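Local coordinates for protein putative Nitroreductase (Anabaena variabilis ATCC 29413, PDB 3EO7) that binds flavin mononucleotide and probably serves as an oxidoreductase of the nitroreductase family, at residues S75-R80 with L162-T167; F79-L84 with E197-I202; P123-Y128 with D220-D225; H191-I196 with A231-P236. One frame throughout, in Å; residues are numbered along the deposited sequence. Where two conformers were deposited one is given.

Interaction 1 (S75-R80 with L162-T167); sequences SRLLFR and LAIIVT
An apolar helix-on-sheet contact, buried throughout, joins L77 and L78 of helix 66-82 to I164 of strand 162-169. The contact is small and turns on one methyl group: CD1 of I164 lies 3.9 Å from CD2 of L77, and the same CD1 is 4.3 Å from CD2 of L78. I164 can reach this far because CG1 stands beside the backbone N and the chain then runs on extended (chi2 172°), carrying CD1 out from the strand to the helix. L77 answers with CG anti to its backbone N (chi1 -172°), and the two side chains slide past each other in opposite directions. L78 comes in differently, since only the end of its side chain bends in to the isoleucine. The backbones themselves stay well apart, with 9.6 Å between the CA atoms of L78 and I164, a gap that long branched side chains suit. In this part of the chain an antiparallel sheet is covered by helices, and strand 162-169 runs between strands 109-115 and 229-239, with I164 bonded through its backbone to L235. Because side chains alternate along a strand, I164 faces the helix while A163 and I165 project from the other side. The helix is two-sided: L77 and L78 face the sheet, while R76 and R80 lie on another side and both form salt bridges with E328. L78 also touches V111 of strand 109-115, and I164 touches L237, so neighbouring strands on both sides help to line the apolar layer beneath the helix.

Interaction 2 (F79-L84 with E197-I202); sequences FRSYGL and ELSAAI
R80 meets S199 through its CB, while its guanidinium group turns back to the ring of F79, where NH1 lies in the ring plane at the edge, 3.8 Å from CD2 of F79. A second flat group, the ring of H133, packs edge-to-face with F79. G83, in the turn that follows, suits this place, because a beta carbon there would run into CD1 of the phenylalanine. The guanidinium is led away from S199 by a bend at chi2 (-85°), and its NE forms a salt bridge with E328; the FMN-binding R334 has its side chain about 10 Å from that of R80. What remains between the helices is compact: CB of R80 is 3.3 Å from OG of S199, and OG of S81 is 3.4 Å from CB of S199. The CA atoms of R80 and S199 are only 5.7 Å apart, an approach that a small residue such as serine permits. S199 was deposited in two conformers, and these hydroxyl contacts hold for one of them. In that conformer OG of S199, placed anti to the backbone N (chi1 -169°), probably donates to the carbonyl O of L77. OG of S81 is hydrogen-bonded to the same carbonyl, so the two hydroxyls serve one acceptor. The carbonyl of S81 in turn accepts a bond from ND2 of N195. Helix 66-82 thus lies directly on helix 181-202, with helix 325-333 alongside, where H332 touches F79 and R80, and with strand 93-98 touched by the side chains of Y82 and L84.

Interaction 3 (P123-Y128 with D220-D225); sequences PGLYNY and DLLYID
Apolar contacts between leucines carry this meeting of strand 124-129 with the end of helix 215-222. CD2 of L125 touches CD2 of L221 at 3.8 Å, and the two side chains cross obliquely; CD2 of L222 is a looser neighbour, 4.2 Å from CD2 of L125. L125 suits the spot because its two branches do separate work: chi1 (-48°) carries CG toward the helix, and chi2 (171°) then turns CD2 to the leucine side chains and CD1 to the helix backbone. With an alanine here, both branches are gone and L221 and L222 would probably be left facing a gap between helix end and sheet. Against the backbone, CD1 of L125 comes closest at the carbonyl O of L221, 3.1 Å away, and lies 4.0 Å from CA of L222. The helix finishes here in a Schellman motif: Y223 takes positive phi (64°), and two bonds return into the last turn, one from N of Y223 to O of D220 at 3.0 Å. The helix end rests on the antiparallel sheet, where L125 also touches V114 and W139 of the adjoining strands and L222 reaches I165 and T167. Among polar partners, Y138 binds the carbonyl of L222 through its hydroxyl.

Interaction 4 (H191-I196 with A231-P236); sequences HLLGNI and AIAVLP
CD2 of L193 sits against both methyls of L235, 3.9 Å from CD1 and 4.0 Å from CD2 of that leucine, the side chains passing at a slant. The same methyl of L193 lies 4.1 Å from CB of A233, so it rests between two residues on one side of the strand; the small alanine suits its place, where the leucine methyl already comes close. Three residues on along the helix, I196 adds a looser contact, its CG2 being 4.4 Å from CD2 of L235. L193 reaches the strand with CG beside its backbone N (chi1 -61°). Beyond this apolar shell, the strand is set by its neighbour 162-169, where I232 and A233 both face V166 in a classic beta bulge. On the helix, H191 and N195 point elsewhere and are held by Q465, and H191 touches the bound FMN; the side chain of L193 is about 12 Å from the cofactor. The axes of segments 191-196 and 231-236 run nearly parallel, 8° apart, and approach to 11.2 Å. A long helix laid along an antiparallel sheet and bordering the flavin pocket is consistent with the alpha+beta fold of the nitroreductase family.

Overall arrangement
From the N terminus, helix 66-82 comes first and supplies one side of both interaction 1 and interaction 2. Interaction 1 closes first, bringing in strand 162-169 after 81 residues; interaction 2 closes later, on helix 181-202. Interaction 3 opens on strand 124-129, inside both of these loops, and closes beyond them at the end of helix 215-222, so it crosses each. Interaction 4 begins on helix 181-202 after interaction 1 has closed, follows it in series, and crosses interactions 2 and 3 on its way to strand 229-239. Interactions 1 and 4 reach adjacent strands of one antiparallel sheet, interaction 3 reaches another part of it, and interaction 2 joins the two covering helices.

Interaction 1 (S75-R80 with L162-T167)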
# COMPACT_ATOMS: atom_id res chain seq x y z
N SER A 75 -3.75 12.09 -16.87
CA SER A 75 -2.31 12.39 -16.76
C SER A 75 -1.95 12.69 -15.30
O SER A 75 -0.98 12.14 -14.74
CB SER A 75 -1.96 13.57 -17.67
OG SER A 75 -0.60 13.95 -17.54
N ARG A 76 -2.74 13.54 -14.67
CA ARG A 76 -2.52 13.90 -13.27
C ARG A 76 -2.74 12.74 -12.31
O ARG A 76 -1.96 12.56 -11.35
CB ARG A 76 -3.39 15.10 -12.91
CG ARG A 76 -3.20 15.69 -11.51
CD ARG A 76 -4.18 16.85 -11.25
NE ARG A 76 -4.14 17.83 -12.34
CZ ARG A 76 -3.31 18.87 -12.40
NH1 ARG A 76 -2.44 19.11 -11.41
NH2 ARG A 76 -3.37 19.69 -13.46
N LEU A 77 -3.79 11.94 -12.55
CA LEU A 77 -4.08 10.79 -11.72
C LEU A 77 -2.88 9.84 -11.72
O LEU A 77 -2.39 9.43 -10.66
CB LEU A 77 -5.36 10.08 -12.20
CG LEU A 77 -5.89 8.95 -11.31
CD1 LEU A 77 -7.41 8.74 -11.56
CD2 LEU A 77 -5.09 7.66 -11.53
N LEU A 78 -2.33 9.58 -12.90
CA LEU A 78 -1.22 8.64 -13.01
C LEU A 78 0.06 9.22 -12.43
O LEU A 78 0.79 8.54 -11.69
CB LEU A 78 -1.04 8.18 -14.43
CG LEU A 78 -2.11 7.23 -15.01
CD1 LEU A 78 -1.99 7.12 -16.55
CD2 LEU A 78 -1.97 5.87 -14.33
N PHE A 79 0.31 10.49 -12.72
CA PHE A 79 1.55 11.12 -12.25
C PHE A 79 1.63 11.23 -10.73
O PHE A 79 2.69 11.01 -10.12
CB PHE A 79 1.74 12.48 -12.89
CG PHE A 79 3.08 13.05 -12.60
CD1 PHE A 79 4.22 12.47 -13.18
CD2 PHE A 79 3.24 14.09 -11.70
CE1 PHE A 79 5.48 12.93 -12.88
CE2 PHE A 79 4.51 14.58 -11.40
CZ PHE A 79 5.63 13.99 -11.99
N ARG A 80 0.52 11.60 -10.10
CA ARG A 80 0.50 11.76 -8.66
C ARG A 80 0.52 10.37 -8.01
O ARG A 80 0.90 10.25 -6.86
CB ARG A 80 -0.74 12.54 -8.21
CG ARG A 80 -0.81 14.01 -8.67
CD ARG A 80 -0.07 14.94 -7.75
NE ARG A 80 -0.04 16.31 -8.28
CZ ARG A 80 1.03 16.94 -8.79
NH1 ARG A 80 2.23 16.37 -8.87
NH2 ARG A 80 0.90 18.20 -9.22
N LEU A 162 -12.80 2.54 -17.75
CA LEU A 162 -11.40 2.21 -17.64
C LEU A 162 -11.10 1.69 -16.24
O LEU A 162 -11.83 1.94 -15.31
CB LEU A 162 -10.49 3.39 -18.00
CG LEU A 162 -10.31 4.57 -17.06
CD1 LEU A 162 -9.18 5.44 -17.63
CD2 LEU A 162 -11.59 5.34 -16.91
N ALA A 163 -10.00 0.98 -16.14
CA ALA A 163 -9.54 0.39 -14.90
C ALA A 163 -8.03 0.41 -14.86
O ALA A 163 -7.35 0.30 -15.90
CB ALA A 163 -10.02 -1.09 -14.78
N ILE A 164 -7.52 0.57 -13.66
CA ILE A 164 -6.11 0.35 -13.43
C ILE A 164 -5.98 -1.10 -12.96
O ILE A 164 -6.82 -1.60 -12.21
CB ILE A 164 -5.56 1.31 -12.34
CG1 ILE A 164 -5.29 2.67 -12.97
CG2 ILE A 164 -4.23 0.79 -11.74
CD1 ILE A 164 -4.90 3.81 -11.94
N ILE A 165 -4.92 -1.77 -13.38
CA ILE A 165 -4.56 -3.04 -12.78
C ILE A 165 -3.13 -2.85 -12.30
O ILE A 165 -2.27 -2.35 -13.05
CB ILE A 165 -4.69 -4.25 -13.73
CG1 ILE A 165 -6.14 -4.35 -14.26
CG2 ILE A 165 -4.21 -5.52 -13.00
CD1 ILE A 165 -6.36 -5.53 -15.25
N VAL A 166 -2.88 -3.25 -11.06
CA VAL A 166 -1.55 -3.18 -10.47
C VAL A 166 -1.02 -4.59 -10.37
O VAL A 166 -1.68 -5.47 -9.78
CB VAL A 166 -1.49 -2.53 -9.08
CG1 VAL A 166 -0.01 -2.43 -8.59
CG2 VAL A 166 -2.10 -1.16 -9.12
N THR A 167 0.14 -4.81 -10.97
CA THR A 167 0.81 -6.08 -10.87
C THR A 167 2.12 -5.90 -10.10
O THR A 167 2.56 -4.75 -9.84
CB THR A 167 1.21 -6.61 -12.26
OG1 THR A 167 2.23 -5.77 -12.81
CG2 THR A 167 0.00 -6.75 -13.20

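Interaction 2 (F79-L84 with E197-I202)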
# COMPACT_ATOMS: atom_id res chain seq x y z
N PHE A 79 0.31 10.49 -12.72
CA PHE A 79 1.55 11.12 -12.25
C PHE A 79 1.63 11.23 -10.73
O PHE A 79 2.69 11.01 -10.12
CB PHE A 79 1.74 12.48 -12.89
CG PHE A 79 3.08 13.05 -12.60
CD1 PHE A 79 4.22 12.47 -13.18
CD2 PHE A 79 3.24 14.09 -11.70
CE1 PHE A 79 5.48 12.93 -12.88
CE2 PHE A 79 4.51 14.58 -11.40
CZ PHE A 79 5.63 13.99 -11.99
N ARG A 80 0.52 11.60 -10.10
CA ARG A 80 0.50 11.76 -8.66
C ARG A 80 0.52 10.37 -8.01
O ARG A 80 0.90 10.25 -6.86
CB ARG A 80 -0.74 12.54 -8.21
CG ARG A 80 -0.81 14.01 -8.67
CD ARG A 80 -0.07 14.94 -7.75
NE ARG A 80 -0.04 16.31 -8.28
CZ ARG A 80 1.03 16.94 -8.79
NH1 ARG A 80 2.23 16.37 -8.87
NH2 ARG A 80 0.90 18.20 -9.22
N SER A 81 0.10 9.33 -8.74
CA SER A 81 0.08 7.97 -8.20
C SER A 81 1.45 7.28 -8.24
O SER A 81 1.85 6.64 -7.27
CB SER A 81 -0.91 7.07 -8.95
OG SER A 81 -2.24 7.48 -8.70
N TYR A 82 2.14 7.34 -9.38
CA TYR A 82 3.36 6.55 -9.57
C TYR A 82 4.39 7.22 -10.46
O TYR A 82 5.28 6.56 -11.00
CB TYR A 82 2.96 5.19 -10.13
CG TYR A 82 3.87 4.02 -9.83
CD1 TYR A 82 4.40 3.84 -8.55
CD2 TYR A 82 4.18 3.09 -10.80
CE1 TYR A 82 5.22 2.73 -8.25
CE2 TYR A 82 4.99 2.00 -10.52
CZ TYR A 82 5.51 1.82 -9.23
OH TYR A 82 6.32 0.73 -8.94
N GLY A 83 4.32 8.54 -10.53
CA GLY A 83 5.25 9.28 -11.35
C GLY A 83 6.60 9.39 -10.69
O GLY A 83 6.72 9.18 -9.47
N LEU A 84 7.60 9.72 -11.50
CA LEU A 84 8.95 9.99 -10.97
C LEU A 84 8.99 11.36 -10.31
O LEU A 84 8.60 12.33 -10.94
CB LEU A 84 9.96 9.88 -12.09
CG LEU A 84 10.04 8.57 -12.83
CD1 LEU A 84 11.28 8.65 -13.78
CD2 LEU A 84 10.06 7.34 -11.87
N GLU A 197 -6.11 6.27 -4.60
CA GLU A 197 -7.34 6.85 -4.09
C GLU A 197 -7.24 8.37 -3.89
O GLU A 197 -8.21 9.09 -4.18
CB GLU A 197 -7.87 6.20 -2.81
CG GLU A 197 -6.93 6.14 -1.71
CD GLU A 197 -7.50 6.74 -0.39
OE1 GLU A 197 -8.22 7.75 -0.36
OE2 GLU A 197 -7.09 6.26 0.63
N LEU A 198 -6.10 8.86 -3.43
CA LEU A 198 -5.94 10.31 -3.21
C LEU A 198 -5.83 11.10 -4.52
O LEU A 198 -6.46 12.15 -4.69
CB LEU A 198 -4.77 10.60 -2.27
CG LEU A 198 -5.04 10.06 -0.85
CD1 LEU A 198 -3.73 10.10 0.03
CD2 LEU A 198 -6.24 10.84 -0.19
N SER A 199 -5.05 10.56 -5.45
CA SER A 199 -4.87 11.11 -6.79
C SER A 199 -6.22 11.14 -7.54
O SER A 199 -6.52 12.07 -8.27
CB SER A 199 -3.89 10.22 -7.57
OG SER A 199 -3.51 10.84 -8.78
N ALA A 200 -7.01 10.09 -7.35
CA ALA A 200 -8.35 9.99 -7.93
C ALA A 200 -9.22 11.09 -7.37
O ALA A 200 -9.87 11.81 -8.14
CB ALA A 200 -8.93 8.62 -7.66
N ALA A 201 -9.22 11.29 -6.04
CA ALA A 201 -10.03 12.35 -5.45
C ALA A 201 -9.72 13.70 -6.10
O ALA A 201 -10.63 14.48 -6.43
CB ALA A 201 -9.83 12.43 -3.92
N ILE A 202 -8.43 13.96 -6.28
CA ILE A 202 -7.92 15.22 -6.86
C ILE A 202 -8.49 15.43 -8.27
O ILE A 202 -8.78 16.57 -8.65
CB ILE A 202 -6.35 15.26 -6.88
CG1 ILE A 202 -5.80 15.38 -5.44
CG2 ILE A 202 -5.81 16.43 -7.73
CD1 ILE A 202 -4.31 15.02 -5.30

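Interaction 3 (P123-Y128 with D220-D225)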
# COMPACT_ATOMS: atom_id res chain seq x y z
N PRO A 123 -9.89 0.98 -27.10
CA PRO A 123 -9.94 -0.16 -26.19
C PRO A 123 -8.64 -0.90 -26.09
O PRO A 123 -7.78 -0.81 -26.99
CB PRO A 123 -10.95 -1.09 -26.88
CG PRO A 123 -10.93 -0.72 -28.29
CD PRO A 123 -10.70 0.75 -28.31
N GLY A 124 -8.49 -1.66 -25.01
CA GLY A 124 -7.36 -2.53 -24.87
C GLY A 124 -6.48 -2.26 -23.68
O GLY A 124 -6.95 -1.76 -22.65
N LEU A 125 -5.21 -2.60 -23.85
CA LEU A 125 -4.22 -2.60 -22.79
C LEU A 125 -3.15 -1.54 -22.94
O LEU A 125 -2.57 -1.36 -24.01
CB LEU A 125 -3.54 -3.97 -22.72
CG LEU A 125 -4.50 -5.16 -22.72
CD1 LEU A 125 -3.65 -6.48 -22.88
CD2 LEU A 125 -5.42 -5.15 -21.49
N TYR A 126 -2.90 -0.84 -21.85
CA TYR A 126 -1.89 0.21 -21.78
C TYR A 126 -0.98 -0.00 -20.56
O TYR A 126 -1.45 -0.30 -19.46
CB TYR A 126 -2.55 1.59 -21.62
CG TYR A 126 -3.52 1.99 -22.72
CD1 TYR A 126 -4.81 1.46 -22.77
CD2 TYR A 126 -3.16 2.93 -23.66
CE1 TYR A 126 -5.70 1.84 -23.75
CE2 TYR A 126 -4.05 3.33 -24.63
CZ TYR A 126 -5.30 2.78 -24.68
OH TYR A 126 -6.13 3.19 -25.69
N ASN A 127 0.33 0.13 -20.77
CA ASN A 127 1.28 0.09 -19.68
C ASN A 127 1.70 1.53 -19.37
O ASN A 127 2.06 2.29 -20.28
CB ASN A 127 2.50 -0.74 -20.04
CG ASN A 127 3.54 -0.73 -18.94
OD1 ASN A 127 4.55 -0.06 -19.08
ND2 ASN A 127 3.26 -1.41 -17.81
N TYR A 128 1.71 1.88 -18.10
CA TYR A 128 2.18 3.19 -17.66
C TYR A 128 3.72 3.23 -17.59
O TYR A 128 4.34 2.50 -16.84
CB TYR A 128 1.55 3.60 -16.30
CG TYR A 128 2.08 4.96 -15.87
CD1 TYR A 128 1.84 6.11 -16.65
CD2 TYR A 128 2.86 5.10 -14.72
CE1 TYR A 128 2.40 7.34 -16.31
CE2 TYR A 128 3.38 6.34 -14.34
CZ TYR A 128 3.16 7.45 -15.14
OH TYR A 128 3.70 8.63 -14.73
N ASP A 220 -3.48 -13.61 -17.86
CA ASP A 220 -3.61 -13.92 -19.28
C ASP A 220 -4.05 -12.69 -20.08
O ASP A 220 -3.54 -12.43 -21.19
CB ASP A 220 -4.62 -15.06 -19.49
CG ASP A 220 -4.07 -16.46 -19.09
OD1 ASP A 220 -2.87 -16.60 -18.75
OD2 ASP A 220 -4.88 -17.42 -19.14
N LEU A 221 -5.04 -11.98 -19.54
CA LEU A 221 -5.65 -10.78 -20.17
C LEU A 221 -4.60 -9.71 -20.43
O LEU A 221 -4.56 -9.12 -21.51
CB LEU A 221 -6.81 -10.26 -19.28
CG LEU A 221 -7.44 -8.90 -19.62
CD1 LEU A 221 -8.93 -8.84 -19.21
CD2 LEU A 221 -6.74 -7.77 -19.00
N LEU A 222 -3.70 -9.52 -19.47
CA LEU A 222 -2.59 -8.57 -19.61
C LEU A 222 -1.42 -9.03 -20.47
O LEU A 222 -0.56 -8.22 -20.84
CB LEU A 222 -2.03 -8.23 -18.23
CG LEU A 222 -2.95 -7.41 -17.35
CD1 LEU A 222 -2.31 -7.28 -15.94
CD2 LEU A 222 -3.23 -6.04 -18.00
N TYR A 223 -1.39 -10.34 -20.74
CA TYR A 223 -0.36 -11.01 -21.54
C TYR A 223 1.02 -10.96 -20.87
O TYR A 223 2.05 -10.74 -21.53
CB TYR A 223 -0.32 -10.50 -22.98
CG TYR A 223 0.28 -11.52 -23.92
CD1 TYR A 223 -0.38 -12.71 -24.20
CD2 TYR A 223 1.51 -11.30 -24.53
CE1 TYR A 223 0.17 -13.65 -25.06
CE2 TYR A 223 2.07 -12.23 -25.39
CZ TYR A 223 1.39 -13.41 -25.64
OH TYR A 223 1.94 -14.34 -26.49
N ILE A 224 1.02 -11.20 -19.57
CA ILE A 224 2.24 -11.20 -18.78
C ILE A 224 2.62 -12.63 -18.38
O ILE A 224 1.76 -13.54 -18.31
CB ILE A 224 2.10 -10.28 -17.53
CG1 ILE A 224 1.00 -10.76 -16.58
CG2 ILE A 224 1.93 -8.84 -17.99
CD1 ILE A 224 0.89 -9.99 -15.31
N ASP A 225 3.89 -12.84 -18.10
CA ASP A 225 4.40 -14.15 -17.70
C ASP A 225 4.11 -14.31 -16.22
O ASP A 225 4.75 -13.66 -15.40
CB ASP A 225 5.91 -14.20 -17.97
CG ASP A 225 6.56 -15.46 -17.53
OD1 ASP A 225 5.94 -16.26 -16.83
OD2 ASP A 225 7.76 -15.65 -17.86

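Interaction 4 (H191-I196 with A231-P236)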
# COMPACT_ATOMS: atom_id res chain seq x y z
N HIS A 191 0.98 1.08 -0.66
CA HIS A 191 1.33 2.50 -0.70
C HIS A 191 0.83 3.12 -2.00
O HIS A 191 0.24 4.23 -2.00
CB HIS A 191 2.84 2.75 -0.53
CG HIS A 191 3.32 2.73 0.90
ND1 HIS A 191 3.33 3.86 1.68
CD2 HIS A 191 3.77 1.72 1.68
CE1 HIS A 191 3.80 3.55 2.89
NE2 HIS A 191 4.09 2.26 2.91
N LEU A 192 1.07 2.44 -3.11
CA LEU A 192 0.56 2.90 -4.41
C LEU A 192 -0.97 2.99 -4.43
O LEU A 192 -1.53 3.95 -4.95
CB LEU A 192 1.08 1.97 -5.50
CG LEU A 192 0.49 2.16 -6.90
CD1 LEU A 192 0.71 3.59 -7.40
CD2 LEU A 192 1.21 1.13 -7.81
N LEU A 193 -1.65 2.00 -3.85
CA LEU A 193 -3.10 2.06 -3.73
C LEU A 193 -3.57 3.29 -2.97
O LEU A 193 -4.58 3.90 -3.36
CB LEU A 193 -3.68 0.81 -3.06
CG LEU A 193 -3.46 -0.56 -3.74
CD1 LEU A 193 -4.25 -1.64 -2.96
CD2 LEU A 193 -3.86 -0.52 -5.23
N GLY A 194 -2.86 3.65 -1.89
CA GLY A 194 -3.16 4.90 -1.14
C GLY A 194 -3.02 6.12 -2.06
O GLY A 194 -3.87 7.03 -2.06
N ASN A 195 -1.98 6.16 -2.89
CA ASN A 195 -1.86 7.30 -3.82
C ASN A 195 -2.97 7.30 -4.85
O ASN A 195 -3.48 8.36 -5.22
CB ASN A 195 -0.54 7.30 -4.60
CG ASN A 195 0.62 7.76 -3.80
OD1 ASN A 195 0.49 8.31 -2.69
ND2 ASN A 195 1.80 7.53 -4.34
N ILE A 196 -3.32 6.13 -5.36
CA ILE A 196 -4.40 6.06 -6.36
C ILE A 196 -5.70 6.64 -5.81
O ILE A 196 -6.35 7.44 -6.50
CB ILE A 196 -4.56 4.65 -6.90
CG1 ILE A 196 -3.34 4.27 -7.73
CG2 ILE A 196 -5.87 4.49 -7.79
CD1 ILE A 196 -3.34 2.79 -8.13
N ALA A 231 -0.88 -9.90 -11.33
CA ALA A 231 -1.85 -8.93 -10.87
C ALA A 231 -2.20 -9.15 -9.39
O ALA A 231 -2.43 -10.28 -8.97
CB ALA A 231 -3.12 -9.06 -11.72
N ILE A 232 -2.20 -8.07 -8.61
CA ILE A 232 -2.64 -8.18 -7.22
C ILE A 232 -3.79 -7.23 -6.84
O ILE A 232 -4.36 -7.36 -5.76
CB ILE A 232 -1.47 -8.18 -6.19
CG1 ILE A 232 -0.59 -6.96 -6.38
CG2 ILE A 232 -0.68 -9.51 -6.32
CD1 ILE A 232 0.57 -6.84 -5.35
N ALA A 233 -4.12 -6.29 -7.71
CA ALA A 233 -5.26 -5.42 -7.51
C ALA A 233 -5.81 -4.94 -8.86
O ALA A 233 -5.04 -4.55 -9.73
CB ALA A 233 -4.92 -4.20 -6.61
N VAL A 234 -7.13 -5.00 -8.99
CA VAL A 234 -7.90 -4.52 -10.14
C VAL A 234 -8.74 -3.34 -9.60
O VAL A 234 -9.41 -3.48 -8.59
CB VAL A 234 -8.75 -5.61 -10.80
CG1 VAL A 234 -9.65 -5.01 -11.91
CG2 VAL A 234 -7.84 -6.75 -11.38
N LEU A 235 -8.67 -2.21 -10.28
CA LEU A 235 -9.36 -1.00 -9.84
C LEU A 235 -10.08 -0.25 -10.95
O LEU A 235 -9.51 0.63 -11.58
CB LEU A 235 -8.38 -0.04 -9.10
CG LEU A 235 -7.55 -0.57 -7.94
CD1 LEU A 235 -6.17 -0.99 -8.37
CD2 LEU A 235 -7.44 0.49 -6.83
N PRO A 236 -11.34 -0.59 -11.19
CA PRO A 236 -12.11 0.28 -12.07
C PRO A 236 -12.08 1.71 -11.55
O PRO A 236 -12.14 1.94 -10.33
CB PRO A 236 -13.55 -0.28 -11.97
CG PRO A 236 -13.39 -1.64 -11.51
CD PRO A 236 -12.13 -1.74 -10.72